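Local coordinates for CBS domain-containing protein (Pyrococcus horikoshii, PDB 2YZI) that is of unknown function but carries a pair of CBS domains, modules that in relatives often bind adenosine-containing ligands and serve a regulatory role, at residues L95-M98 with A99-I103. Residues are numbered along the deposited sequence; the frame is centred on the assembly and turned at random.
Sequences LRKM and AEHRI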
ATOM      1  N   LEU B  95      11.266   6.009  -8.693  1.00 18.22           N
ATOM      2  CA  LEU B  95      10.428   4.836  -8.940  1.00 19.81           C
ATOM      3  C   LEU B  95      11.289   3.578  -9.049  1.00 19.02           C
ATOM      4  O   LEU B  95      10.965   2.531  -8.482  1.00 19.21           O
ATOM      5  CB  LEU B  95       9.629   5.016 -10.227  1.00 18.33           C
ATOM      6  CG  LEU B  95       8.189   5.506 -10.097  1.00 21.47           C
ATOM      7  CD1 LEU B  95       8.129   6.733  -9.227  1.00 21.14           C
ATOM      8  CD2 LEU B  95       7.624   5.789 -11.486  1.00 20.63           C
ATOM      9  N   ARG B  96      12.387   3.685  -9.783  1.00 19.05           N
ATOM     10  CA  ARG B  96      13.283   2.558  -9.948  1.00 21.59           C
ATOM     11  C   ARG B  96      13.855   2.130  -8.587  1.00 22.73           C
ATOM     12  O   ARG B  96      13.957   0.940  -8.279  1.00 21.36           O
ATOM     13  CB  ARG B  96      14.415   2.928 -10.901  1.00 22.45           C
ATOM     14  CG  ARG B  96      15.528   1.895 -10.944  1.00 26.81           C
ATOM     15  CD  ARG B  96      16.592   2.240 -11.967  1.00 28.74           C
ATOM     16  NE  ARG B  96      17.559   1.160 -12.100  1.00 31.55           N
ATOM     17  CZ  ARG B  96      18.531   1.131 -13.005  1.00 30.61           C
ATOM     18  NH1 ARG B  96      18.670   2.128 -13.866  1.00 30.26           N
ATOM     19  NH2 ARG B  96      19.357   0.100 -13.052  1.00 29.98           N
ATOM     20  N   LYS B  97      14.219   3.101  -7.765  1.00 24.10           N
ATOM     21  CA  LYS B  97      14.768   2.774  -6.463  1.00 26.90           C
ATOM     22  C   LYS B  97      13.733   2.065  -5.580  1.00 28.77           C
ATOM     23  O   LYS B  97      14.066   1.140  -4.848  1.00 29.98           O
ATOM     24  CB  LYS B  97      15.279   4.041  -5.769  1.00 23.51           C
ATOM     25  CG  LYS B  97      16.075   3.748  -4.521  1.00 23.53           C
ATOM     26  CD  LYS B  97      16.787   4.975  -4.009  1.00 23.09           C
ATOM     27  CE  LYS B  97      17.720   4.600  -2.872  1.00 21.56           C
ATOM     28  NZ  LYS B  97      18.456   5.791  -2.400  1.00 24.16           N
HETATM   29  N   MSE B  98      12.483   2.504  -5.641  1.00 28.51           N
HETATM   30  CA  MSE B  98      11.431   1.891  -4.833  1.00 24.90           C
HETATM   31  C   MSE B  98      11.160   0.473  -5.304  1.00 23.40           C
HETATM   32  O   MSE B  98      10.782  -0.390  -4.511  1.00 21.85           O
HETATM   33  CB  MSE B  98      10.128   2.687  -4.928  1.00 23.07           C
HETATM   34  CG  MSE B  98      10.158   4.058  -4.306  1.00 24.05           C
HETATM   35 SE   MSE B  98       8.563   5.011  -4.830  1.00 24.25          SE
HETATM   36  CE  MSE B  98       7.330   4.311  -3.476  1.00 20.13           C
ATOM     37  N   ALA B  99      11.340   0.248  -6.604  1.00 22.36           N
ATOM     38  CA  ALA B  99      11.106  -1.069  -7.185  1.00 22.53           C
ATOM     39  C   ALA B  99      12.212  -2.019  -6.755  1.00 22.59           C
ATOM     40  O   ALA B  99      11.948  -3.133  -6.310  1.00 23.31           O
ATOM     41  CB  ALA B  99      11.050  -0.974  -8.709  1.00 21.17           C
ATOM     42  N   GLU B 100      13.453  -1.562  -6.872  1.00 23.71           N
ATOM     43  CA  GLU B 100      14.594  -2.380  -6.498  1.00 25.08           C
ATOM     44  C   GLU B 100      14.561  -2.738  -5.011  1.00 25.61           C
ATOM     45  O   GLU B 100      14.893  -3.855  -4.638  1.00 26.36           O
ATOM     46  CB  GLU B 100      15.891  -1.649  -6.855  1.00 26.02           C
ATOM     47  CG  GLU B 100      15.936  -1.226  -8.318  1.00 30.65           C
ATOM     48  CD  GLU B 100      17.238  -0.554  -8.726  1.00 33.04           C
ATOM     49  OE1 GLU B 100      17.803   0.218  -7.921  1.00 35.36           O
ATOM     50  OE2 GLU B 100      17.687  -0.787  -9.867  1.00 34.76           O
ATOM     51  N   HIS B 101      14.133  -1.798  -4.171  1.00 24.82           N
ATOM     52  CA  HIS B 101      14.050  -2.013  -2.724  1.00 24.30           C
ATOM     53  C   HIS B 101      12.712  -2.627  -2.281  1.00 24.84           C
ATOM     54  O   HIS B 101      12.545  -3.015  -1.123  1.00 22.39           O
ATOM     55  CB  HIS B 101      14.278  -0.686  -1.994  1.00 25.17           C
ATOM     56  CG  HIS B 101      15.699  -0.212  -2.029  1.00 24.45           C
ATOM     57  ND1 HIS B 101      16.647  -0.632  -1.121  1.00 25.01           N
ATOM     58  CD2 HIS B 101      16.340   0.616  -2.885  1.00 24.68           C
ATOM     59  CE1 HIS B 101      17.810  -0.084  -1.418  1.00 24.99           C
ATOM     60  NE2 HIS B 101      17.652   0.677  -2.484  1.00 25.65           N
ATOM     61  N   ARG B 102      11.767  -2.718  -3.211  1.00 26.16           N
ATOM     62  CA  ARG B 102      10.455  -3.277  -2.916  1.00 27.81           C
ATOM     63  C   ARG B 102       9.711  -2.478  -1.848  1.00 27.51           C
ATOM     64  O   ARG B 102       9.180  -3.055  -0.909  1.00 27.37           O
ATOM     65  CB  ARG B 102      10.579  -4.726  -2.433  1.00 31.26           C
ATOM     66  CG  ARG B 102      10.980  -5.761  -3.476  1.00 36.28           C
ATOM     67  CD  ARG B 102      10.909  -7.133  -2.823  1.00 39.70           C
ATOM     68  NE  ARG B 102      11.288  -8.238  -3.694  1.00 44.29           N
ATOM     69  CZ  ARG B 102      11.348  -9.505  -3.289  1.00 47.50           C
ATOM     70  NH1 ARG B 102      11.052  -9.818  -2.030  1.00 47.90           N
ATOM     71  NH2 ARG B 102      11.717 -10.460  -4.134  1.00 48.82           N
ATOM     72  N   ILE B 103       9.667  -1.159  -1.979  1.00 26.19           N
ATOM     73  CA  ILE B 103       8.967  -0.359  -0.985  1.00 25.31           C
ATOM     74  C   ILE B 103       7.802   0.431  -1.568  1.00 25.59           C
ATOM     75  O   ILE B 103       7.769   0.728  -2.763  1.00 26.32           O
ATOM     76  CB  ILE B 103       9.927   0.608  -0.267  1.00 23.79           C
ATOM     77  CG1 ILE B 103      10.658   1.472  -1.294  1.00 24.27           C
ATOM     78  CG2 ILE B 103      10.910  -0.179   0.595  1.00 23.14           C
ATOM     79  CD1 ILE B 103      11.545   2.531  -0.664  1.00 22.10           C
TER
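Arg96 and Glu100, one turn apart on helix 91-101, form a salt bridge in which Arg96 NE donates to Glu100 OE2 at 3.0 Å, with an N-H...O angle of 163°. The carboxylate oxygen sits at the edge of the guanidinium, close to its plane; the two flat groups are turned 79° against each other. Arg96 CG lies anti to the backbone N (chi1 170°), and the extended chain beyond it carries NE over the Glu100 carboxylate, where the N-H meets OE2 from above its plane.

The backbone bonds Ala99 N to Leu95 O, Glu100 N to Arg96 O and His101 N to Lys97 O continue the helix. It ends in a Schellman motif: Ile103 N reaches back to Met98 O at 2.9 Å, in the carbonyl plane, while Arg102 N, of the residue with positive phi, donates a weak bond to Ala99 O.

The extended Lys97 chain passes the imidazole of His101, Lys97 CG lying 3.5 Å from His101 CD2, and the ring turns its edge to Lys97 O, 3.0 Å from His101 CD2. Lys97 NZ is hydrogen-bonded to Thr84 O, tying the helix to strand 84-86. Towards the interior, selenomethionine Met98 and Ile103 cross at about a right angle, with Met98 CB 3.9 Å from Ile103 CG1. Phe118 of strand 113-119 packs on Met98, as does Leu124 of the second subunit.

Polar and apolar contacts between Met98 and Ile103 thus together hold the turn toward strand 105-110 in this beta-alpha-beta unit, whereas the salt bridge joins two solvent-exposed side chains, beside Arg128 of the second subunit, and is probably partly screened by water.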